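PDB 3ESF: iron-containing superoxide dismutase B2 from Trypanosoma brucei, which probably disposes of superoxide radicals, converting them with an active-site iron into hydrogen peroxide and molecular oxygen. Local coordinates for residues 18-23 against 183-188; 160-165 against 176-181. The protein carries 1 engineered substitution. All blocks are in the same frame, centred on the assembly; numbering follows the deposited sequence.

Contact 1 of 2, residues 18-23 against 183-188; sequences KGISKE and WNVVNW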
ATOM      1  N   LYS A  18       3.511  -8.948 -23.163  1.00 21.79           N
ATOM      2  CA  LYS A  18       2.862  -9.890 -22.233  1.00 22.27           C
ATOM      3  C   LYS A  18       2.058  -9.256 -21.090  1.00 21.88           C
ATOM      4  O   LYS A  18       1.631  -9.935 -20.153  1.00 22.29           O
ATOM      5  CB  LYS A  18       3.862 -10.908 -21.674  1.00 23.28           C
ATOM      6  CG  LYS A  18       3.755 -12.285 -22.366  1.00 24.93           C
ATOM      7  CD  LYS A  18       5.073 -13.023 -22.383  1.00 28.06           C
ATOM      8  CE  LYS A  18       4.939 -14.412 -23.019  1.00 27.70           C
ATOM      9  NZ  LYS A  18       4.353 -15.332 -21.990  1.00 30.76           N
ATOM     10  N   GLY A  19       1.853  -7.950 -21.149  1.00 21.49           N
ATOM     11  CA  GLY A  19       0.907  -7.324 -20.234  1.00 21.01           C
ATOM     12  C   GLY A  19       1.473  -6.434 -19.147  1.00 21.05           C
ATOM     13  O   GLY A  19       0.754  -6.046 -18.232  1.00 21.22           O
ATOM     14  N   ILE A  20       2.757  -6.089 -19.232  1.00 20.90           N
ATOM     15  CA  ILE A  20       3.292  -5.055 -18.335  1.00 20.58           C
ATOM     16  C   ILE A  20       3.936  -3.967 -19.205  1.00 19.95           C
ATOM     17  O   ILE A  20       4.980  -4.178 -19.784  1.00 20.43           O
ATOM     18  CB  ILE A  20       4.231  -5.621 -17.185  1.00 20.34           C
ATOM     19  CG1 ILE A  20       3.527  -6.726 -16.373  1.00 21.33           C
ATOM     20  CG2 ILE A  20       4.608  -4.516 -16.221  1.00 21.09           C
ATOM     21  CD1 ILE A  20       4.327  -7.365 -15.220  1.00 19.77           C
ATOM     22  N   SER A  21       3.297  -2.807 -19.286  1.00 19.69           N
ATOM     23  CA  SER A  21       3.637  -1.809 -20.296  1.00 19.50           C
ATOM     24  C   SER A  21       4.954  -1.092 -20.004  1.00 19.54           C
ATOM     25  O   SER A  21       5.436  -1.039 -18.851  1.00 19.36           O
ATOM     26  CB  SER A  21       2.505  -0.778 -20.406  1.00 19.62           C
ATOM     27  OG  SER A  21       2.490   0.095 -19.274  1.00 18.80           O
ATOM     28  N   LYS A  22       5.506  -0.500 -21.052  1.00 19.34           N
ATOM     29  CA  LYS A  22       6.651   0.356 -20.932  1.00 19.29           C
ATOM     30  C   LYS A  22       6.434   1.435 -19.858  1.00 19.54           C
ATOM     31  O   LYS A  22       7.310   1.638 -19.027  1.00 18.77           O
ATOM     32  CB  LYS A  22       6.979   0.979 -22.296  1.00 19.55           C
ATOM     33  CG  LYS A  22       8.352   1.580 -22.381  1.00 19.55           C
ATOM     34  CD  LYS A  22       8.508   2.377 -23.674  1.00 20.49           C
ATOM     35  CE  LYS A  22       9.548   3.478 -23.497  1.00 22.02           C
ATOM     36  NZ  LYS A  22      10.092   3.949 -24.808  1.00 22.28           N
ATOM     37  N   GLU A  23       5.272   2.102 -19.880  1.00 19.74           N
ATOM     38  CA  GLU A  23       4.955   3.120 -18.873  1.00 20.71           C
ATOM     39  C   GLU A  23       4.895   2.592 -17.435  1.00 19.61           C
ATOM     40  O   GLU A  23       5.454   3.206 -16.544  1.00 19.54           O
ATOM     41  CB  GLU A  23       3.705   3.945 -19.224  1.00 21.20           C
ATOM     42  CG  GLU A  23       3.513   5.154 -18.268  1.00 22.82           C
ATOM     43  CD  GLU A  23       2.245   5.956 -18.538  1.00 24.19           C
ATOM     44  OE1 GLU A  23       1.187   5.346 -18.820  1.00 28.10           O
ATOM     45  OE2 GLU A  23       2.315   7.208 -18.464  1.00 30.72           O
ATOM     46  N   TRP A 183       1.553 -14.700 -13.967  1.00 19.64           N
ATOM     47  CA  TRP A 183       1.666 -16.107 -14.422  1.00 19.49           C
ATOM     48  C   TRP A 183       2.091 -16.278 -15.881  1.00 19.63           C
ATOM     49  O   TRP A 183       2.620 -17.335 -16.274  1.00 19.81           O
ATOM     50  CB  TRP A 183       0.358 -16.828 -14.172  1.00 19.05           C
ATOM     51  CG  TRP A 183       0.072 -17.054 -12.722  1.00 18.46           C
ATOM     52  CD1 TRP A 183      -1.033 -16.650 -12.038  1.00 17.68           C
ATOM     53  CD2 TRP A 183       0.900 -17.752 -11.783  1.00 18.56           C
ATOM     54  NE1 TRP A 183      -0.949 -17.044 -10.723  1.00 17.45           N
ATOM     55  CE2 TRP A 183       0.232 -17.719 -10.536  1.00 18.75           C
ATOM     56  CE3 TRP A 183       2.147 -18.402 -11.875  1.00 19.26           C
ATOM     57  CZ2 TRP A 183       0.756 -18.327  -9.376  1.00 17.82           C
ATOM     58  CZ3 TRP A 183       2.679 -18.997 -10.720  1.00 20.93           C
ATOM     59  CH2 TRP A 183       1.972 -18.950  -9.479  1.00 18.44           C
ATOM     60  N   ASN A 184       1.873 -15.241 -16.690  1.00 19.52           N
ATOM     61  CA  ASN A 184       2.322 -15.278 -18.094  1.00 19.64           C
ATOM     62  C   ASN A 184       3.764 -14.833 -18.281  1.00 19.15           C
ATOM     63  O   ASN A 184       4.313 -15.004 -19.352  1.00 19.27           O
ATOM     64  CB  ASN A 184       1.393 -14.448 -18.999  1.00 19.74           C
ATOM     65  CG  ASN A 184       0.029 -15.098 -19.198  1.00 21.82           C
ATOM     66  OD1 ASN A 184      -0.088 -16.335 -19.316  1.00 24.50           O
ATOM     67  ND2 ASN A 184      -1.011 -14.270 -19.260  1.00 21.95           N
ATOM     68  N   VAL A 185       4.367 -14.239 -17.249  1.00 18.70           N
ATOM     69  CA  VAL A 185       5.753 -13.724 -17.349  1.00 18.69           C
ATOM     70  C   VAL A 185       6.688 -14.390 -16.334  1.00 18.95           C
ATOM     71  O   VAL A 185       7.901 -14.194 -16.381  1.00 18.47           O
ATOM     72  CB  VAL A 185       5.849 -12.163 -17.220  1.00 17.99           C
ATOM     73  CG1 VAL A 185       5.119 -11.483 -18.390  1.00 17.47           C
ATOM     74  CG2 VAL A 185       5.315 -11.658 -15.845  1.00 18.03           C
ATOM     75  N   VAL A 186       6.123 -15.184 -15.426  1.00 19.11           N
ATOM     76  CA  VAL A 186       6.932 -15.825 -14.383  1.00 19.12           C
ATOM     77  C   VAL A 186       8.172 -16.534 -15.000  1.00 19.07           C
ATOM     78  O   VAL A 186       8.058 -17.323 -15.944  1.00 18.40           O
ATOM     79  CB  VAL A 186       6.091 -16.770 -13.463  1.00 19.58           C
ATOM     80  CG1 VAL A 186       5.460 -17.922 -14.265  1.00 17.84           C
ATOM     81  CG2 VAL A 186       6.933 -17.301 -12.302  1.00 19.16           C
ATOM     82  N   ASN A 187       9.341 -16.211 -14.459  1.00 19.24           N
ATOM     83  CA  ASN A 187      10.625 -16.669 -14.989  1.00 18.93           C
ATOM     84  C   ASN A 187      11.120 -17.923 -14.254  1.00 19.19           C
ATOM     85  O   ASN A 187      11.740 -17.814 -13.190  1.00 18.59           O
ATOM     86  CB  ASN A 187      11.649 -15.518 -14.903  1.00 18.23           C
ATOM     87  CG  ASN A 187      12.965 -15.830 -15.589  1.00 17.55           C
ATOM     88  OD1 ASN A 187      13.122 -16.873 -16.183  1.00 16.78           O
ATOM     89  ND2 ASN A 187      13.915 -14.912 -15.503  1.00 18.29           N
ATOM     90  N   TRP A 188      10.846 -19.098 -14.838  1.00 19.35           N
ATOM     91  CA  TRP A 188      11.257 -20.389 -14.265  1.00 19.64           C
ATOM     92  C   TRP A 188      12.769 -20.664 -14.362  1.00 20.38           C
ATOM     93  O   TRP A 188      13.304 -21.467 -13.583  1.00 20.20           O
ATOM     94  CB  TRP A 188      10.444 -21.557 -14.859  1.00 19.41           C
ATOM     95  CG  TRP A 188       8.963 -21.419 -14.627  1.00 18.48           C
ATOM     96  CD1 TRP A 188       8.001 -21.270 -15.576  1.00 19.51           C
ATOM     97  CD2 TRP A 188       8.279 -21.372 -13.357  1.00 18.98           C
ATOM     98  NE1 TRP A 188       6.763 -21.149 -14.982  1.00 18.31           N
ATOM     99  CE2 TRP A 188       6.909 -21.222 -13.625  1.00 18.93           C
ATOM    100  CE3 TRP A 188       8.696 -21.447 -12.025  1.00 19.16           C
ATOM    101  CZ2 TRP A 188       5.949 -21.145 -12.605  1.00 20.44           C
ATOM    102  CZ3 TRP A 188       7.735 -21.391 -11.012  1.00 19.13           C
ATOM    103  CH2 TRP A 188       6.388 -21.229 -11.308  1.00 19.32           C
TER
HETATM  104  O   HOH W   1      -0.824 -11.202 -19.566  1.00 21.51           O
HETATM  105  O   HOH W   2       2.579 -17.169 -21.404  1.00 34.65           O
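At the seam between the N-terminal alpha-hairpin domain and the C-terminal domain of the iron/manganese superoxide dismutase fold, Lys18 and Ile20, in the loop leading into helix 22-45, meet Asn184 and Val185 at the end of helix 175-185. The Lys18 chain runs alongside the Asn184 carbonyl, nearly straight as far as CE, then turns at the last bond (chi4 -79°), which brings NZ onto the carbonyl oxygen; NZ donates to Asn184 O at 2.7 Å, in the carbonyl plane, with a C=O...N angle of 154°. One water bridges the pair well, a second only weakly. The first donates to Lys18 O at 2.8 Å and accepts from Asn184 ND2 at 3.1 Å, joining backbone to side chain; the other accepts from Lys18 NZ at 2.6 Å and makes a weak link to Asn184 OD1. The apolar half lies deeper: CG1 of Val185 sits against Lys18 CB at 3.6 Å, while its CG2 comes within 4.4 Å of Ile20 CD1, and Met83 touches both Ile20 and Val185. Just beyond, Ser21 caps the start of helix 22-45 through Gln24 N and also bonds Asp170. Lys18 NZ is thus gripped by Asn184 O and a water, with a further weak bond to Gly87 O; its positive charge would probably be eased by the partly negative C-terminal end of this weakly bonded helix turn.

Contact 2 of 2, residues 160-165 against 176-181; sequences CDVWEH and PAYVQT. With FE (Fe (III) ion), chain E.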
ATOM      1  N   CYS A 160       6.351 -11.798  -6.503  1.00 20.49           N
ATOM      2  CA  CYS A 160       5.476 -10.857  -7.192  1.00 20.83           C
ATOM      3  C   CYS A 160       5.154  -9.659  -6.265  1.00 20.40           C
ATOM      4  O   CYS A 160       4.589  -9.852  -5.168  1.00 20.60           O
ATOM      5  CB  CYS A 160       4.183 -11.575  -7.615  1.00 20.61           C
ATOM      6  SG  CYS A 160       2.971 -10.500  -8.412  1.00 22.96           S
ATOM      7  N   ASP A 161       5.531  -8.450  -6.706  1.00 20.28           N
ATOM      8  CA  ASP A 161       5.221  -7.188  -6.018  1.00 20.46           C
ATOM      9  C   ASP A 161       3.731  -6.967  -6.096  1.00 20.63           C
ATOM     10  O   ASP A 161       3.176  -7.003  -7.196  1.00 21.16           O
ATOM     11  CB  ASP A 161       5.953  -6.001  -6.735  1.00 19.92           C
ATOM     12  CG  ASP A 161       5.959  -4.719  -5.936  1.00 21.29           C
ATOM     13  OD1 ASP A 161       5.427  -4.689  -4.816  1.00 18.60           O
ATOM     14  OD2 ASP A 161       6.567  -3.703  -6.405  1.00 22.65           O
ATOM     15  N   VAL A 162       3.075  -6.758  -4.950  1.00 20.45           N
ATOM     16  CA  VAL A 162       1.622  -6.418  -4.953  1.00 20.00           C
ATOM     17  C   VAL A 162       1.303  -5.071  -4.277  1.00 20.20           C
ATOM     18  O   VAL A 162       0.146  -4.776  -3.961  1.00 21.52           O
ATOM     19  CB  VAL A 162       0.722  -7.560  -4.420  1.00 19.79           C
ATOM     20  CG1 VAL A 162       0.907  -8.806  -5.244  1.00 18.88           C
ATOM     21  CG2 VAL A 162       0.966  -7.833  -2.897  1.00 19.37           C
ATOM     22  N   TRP A 163       2.328  -4.245  -4.037  1.00 19.41           N
ATOM     23  CA  TRP A 163       2.089  -2.816  -3.821  1.00 19.36           C
ATOM     24  C   TRP A 163       1.302  -2.308  -5.035  1.00 19.38           C
ATOM     25  O   TRP A 163       1.590  -2.714  -6.174  1.00 20.23           O
ATOM     26  CB  TRP A 163       3.412  -2.035  -3.783  1.00 18.53           C
ATOM     27  CG  TRP A 163       4.229  -2.162  -2.517  1.00 19.57           C
ATOM     28  CD1 TRP A 163       4.718  -3.322  -1.937  1.00 18.46           C
ATOM     29  CD2 TRP A 163       4.697  -1.077  -1.704  1.00 18.58           C
ATOM     30  NE1 TRP A 163       5.439  -2.999  -0.797  1.00 19.03           N
ATOM     31  CE2 TRP A 163       5.438  -1.636  -0.633  1.00 20.49           C
ATOM     32  CE3 TRP A 163       4.562   0.316  -1.780  1.00 19.92           C
ATOM     33  CZ2 TRP A 163       6.048  -0.838   0.368  1.00 19.51           C
ATOM     34  CZ3 TRP A 163       5.150   1.105  -0.793  1.00 20.29           C
ATOM     35  CH2 TRP A 163       5.907   0.522   0.260  1.00 20.35           C
ATOM     36  N   GLU A 164       0.374  -1.388  -4.795  1.00 18.96           N
ATOM     37  CA  GLU A 164      -0.490  -0.872  -5.818  1.00 19.23           C
ATOM     38  C   GLU A 164       0.264  -0.242  -6.988  1.00 18.89           C
ATOM     39  O   GLU A 164      -0.210  -0.327  -8.111  1.00 17.51           O
ATOM     40  CB  GLU A 164      -1.548   0.075  -5.250  1.00 18.92           C
ATOM     41  CG  GLU A 164      -2.634  -0.707  -4.544  1.00 19.07           C
ATOM     42  CD  GLU A 164      -3.617   0.126  -3.740  1.00 17.91           C
ATOM     43  OE1 GLU A 164      -3.273   1.201  -3.245  1.00 18.27           O
ATOM     44  OE2 GLU A 164      -4.769  -0.304  -3.589  1.00 20.60           O
ATOM     45  N   HIS A 165       1.421   0.392  -6.713  1.00 19.20           N
ATOM     46  CA  HIS A 165       2.223   1.000  -7.784  1.00 19.14           C
ATOM     47  C   HIS A 165       2.791   0.005  -8.802  1.00 19.47           C
ATOM     48  O   HIS A 165       3.153   0.408  -9.913  1.00 20.02           O
ATOM     49  CB  HIS A 165       3.344   1.896  -7.227  1.00 20.15           C
ATOM     50  CG  HIS A 165       4.456   1.153  -6.559  1.00 18.43           C
ATOM     51  ND1 HIS A 165       4.838   1.404  -5.259  1.00 18.56           N
ATOM     52  CD2 HIS A 165       5.272   0.172  -7.005  1.00 19.50           C
ATOM     53  CE1 HIS A 165       5.862   0.631  -4.944  1.00 18.26           C
ATOM     54  NE2 HIS A 165       6.124  -0.148  -5.981  1.00 20.85           N
ATOM     55  N   PRO A 176      -6.307  -8.974  -9.361  1.00 20.75           N
ATOM     56  CA  PRO A 176      -6.427 -10.323  -9.938  1.00 20.45           C
ATOM     57  C   PRO A 176      -5.929 -10.451 -11.409  1.00 20.40           C
ATOM     58  O   PRO A 176      -5.237 -11.428 -11.726  1.00 19.96           O
ATOM     59  CB  PRO A 176      -7.929 -10.618  -9.808  1.00 21.60           C
ATOM     60  CG  PRO A 176      -8.359  -9.789  -8.555  1.00 19.90           C
ATOM     61  CD  PRO A 176      -7.577  -8.523  -8.732  1.00 19.97           C
ATOM     62  N   ALA A 177      -6.271  -9.493 -12.278  1.00 20.07           N
ATOM     63  CA  ALA A 177      -5.819  -9.517 -13.683  1.00 19.75           C
ATOM     64  C   ALA A 177      -4.308  -9.313 -13.764  1.00 19.38           C
ATOM     65  O   ALA A 177      -3.658  -9.899 -14.612  1.00 19.45           O
ATOM     66  CB  ALA A 177      -6.534  -8.475 -14.526  1.00 19.67           C
ATOM     67  N   TYR A 178      -3.758  -8.478 -12.876  1.00 19.52           N
ATOM     68  CA  TYR A 178      -2.295  -8.311 -12.779  1.00 19.17           C
ATOM     69  C   TYR A 178      -1.634  -9.648 -12.430  1.00 19.09           C
ATOM     70  O   TYR A 178      -0.640 -10.034 -13.055  1.00 19.08           O
ATOM     71  CB  TYR A 178      -1.937  -7.224 -11.757  1.00 18.79           C
ATOM     72  CG  TYR A 178      -0.509  -7.229 -11.229  1.00 18.79           C
ATOM     73  CD1 TYR A 178       0.582  -6.963 -12.075  1.00 20.38           C
ATOM     74  CD2 TYR A 178      -0.255  -7.449  -9.865  1.00 18.11           C
ATOM     75  CE1 TYR A 178       1.899  -6.965 -11.593  1.00 20.55           C
ATOM     76  CE2 TYR A 178       1.051  -7.449  -9.362  1.00 18.71           C
ATOM     77  CZ  TYR A 178       2.121  -7.192 -10.233  1.00 20.06           C
ATOM     78  OH  TYR A 178       3.396  -7.197  -9.751  1.00 19.67           O
ATOM     79  N   VAL A 179      -2.186 -10.343 -11.426  1.00 18.73           N
ATOM     80  CA  VAL A 179      -1.607 -11.615 -10.995  1.00 19.33           C
ATOM     81  C   VAL A 179      -1.670 -12.681 -12.107  1.00 19.59           C
ATOM     82  O   VAL A 179      -0.725 -13.487 -12.281  1.00 19.78           O
ATOM     83  CB  VAL A 179      -2.192 -12.098  -9.667  1.00 19.75           C
ATOM     84  CG1 VAL A 179      -1.676 -13.511  -9.329  1.00 19.25           C
ATOM     85  CG2 VAL A 179      -1.801 -11.124  -8.583  1.00 18.12           C
ATOM     86  N   GLN A 180      -2.759 -12.667 -12.869  1.00 19.70           N
ATOM     87  CA  GLN A 180      -2.875 -13.535 -14.048  1.00 20.52           C
ATOM     88  C   GLN A 180      -1.779 -13.212 -15.085  1.00 20.07           C
ATOM     89  O   GLN A 180      -1.134 -14.108 -15.630  1.00 19.82           O
ATOM     90  CB  GLN A 180      -4.300 -13.445 -14.640  1.00 21.77           C
ATOM     91  CG  GLN A 180      -5.380 -14.254 -13.848  1.00 25.34           C
ATOM     92  CD  GLN A 180      -4.932 -15.683 -13.404  1.00 26.98           C
ATOM     93  OE1 GLN A 180      -4.746 -16.577 -14.230  1.00 30.37           O
ATOM     94  NE2 GLN A 180      -4.755 -15.876 -12.097  1.00 24.50           N
ATOM     95  N   THR A 181      -1.541 -11.921 -15.314  1.00 19.44           N
ATOM     96  CA  THR A 181      -0.389 -11.488 -16.108  1.00 19.48           C
ATOM     97  C   THR A 181       0.968 -11.950 -15.528  1.00 19.18           C
ATOM     98  O   THR A 181       1.824 -12.406 -16.282  1.00 19.29           O
ATOM     99  CB  THR A 181      -0.451  -9.964 -16.339  1.00 19.27           C
ATOM    100  OG1 THR A 181      -1.532  -9.710 -17.248  1.00 18.80           O
ATOM    101  CG2 THR A 181       0.876  -9.419 -16.877  1.00 18.45           C
TER
HETATM  102 FE    FE E 198       7.302  -1.897  -6.158  1.00 21.69          FE
HETATM  103  O   HOH W   3       7.019  -2.309  -4.079  1.00 20.31           O
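The end of strand 154-161, an outer strand of the three-stranded antiparallel sheet in the C-terminal domain, runs past helix 175-185 with its nearest CA atoms, Cys160 and Val179, 8.1 Å apart; beyond Asp161 the chain leaves the strand and enters the iron site. Tyr178 fills the gap. Its CG lies anti to the backbone N (chi1 162°), sending the ring out from the helix until OH donates to Asp161 O at 2.6 Å, in the carbonyl plane, with a C=O...O angle of 148°. This carbonyl meets the ring at its edge, and Val162 CG1 also lies near the ring plane, 4.3 Å from CE2. Cys160 SG approaches obliquely, 4.6 Å from the ring centroid, in a sulfur-aromatic contact. The Tyr178 hydroxyl is also hydrogen-bonded to Tyr79, so two partners grip it. The bond ties down the backbone carbonyl of a metal ligand, and so probably helps to position it: Asp161 OD2 and His165 NE2 bind the iron, with His28, His76 and a water completing its shell. The other carboxylate oxygen closes an Asx turn, Asp161 OD1 accepting from Trp163 N at 3.2 Å, with the donor above the carboxylate plane.

Helix 175-185 joins the two contacts, whose centres are 10 Å apart: Tyr178 faces the metal-bearing strand end in contact 2, and nearly two turns on, Asn184 and Val185 receive the loop of contact 1. They also touch directly through Thr181, whose CG2 lies 3.4 Å from Lys18 O and 3.8 Å from Ile20 CG1. Tyr171 bridges them as well, its OH hydrogen-bonded to both Gly19 O and Thr181 OG1. Contact 2 holds two of the iron ligands, whereas in contact 1 the side chain of Ile20 stays about 11 Å from the iron and about 7 Å from the side chain of His28, a third ligand, carried by the helix that segment 18-23 begins.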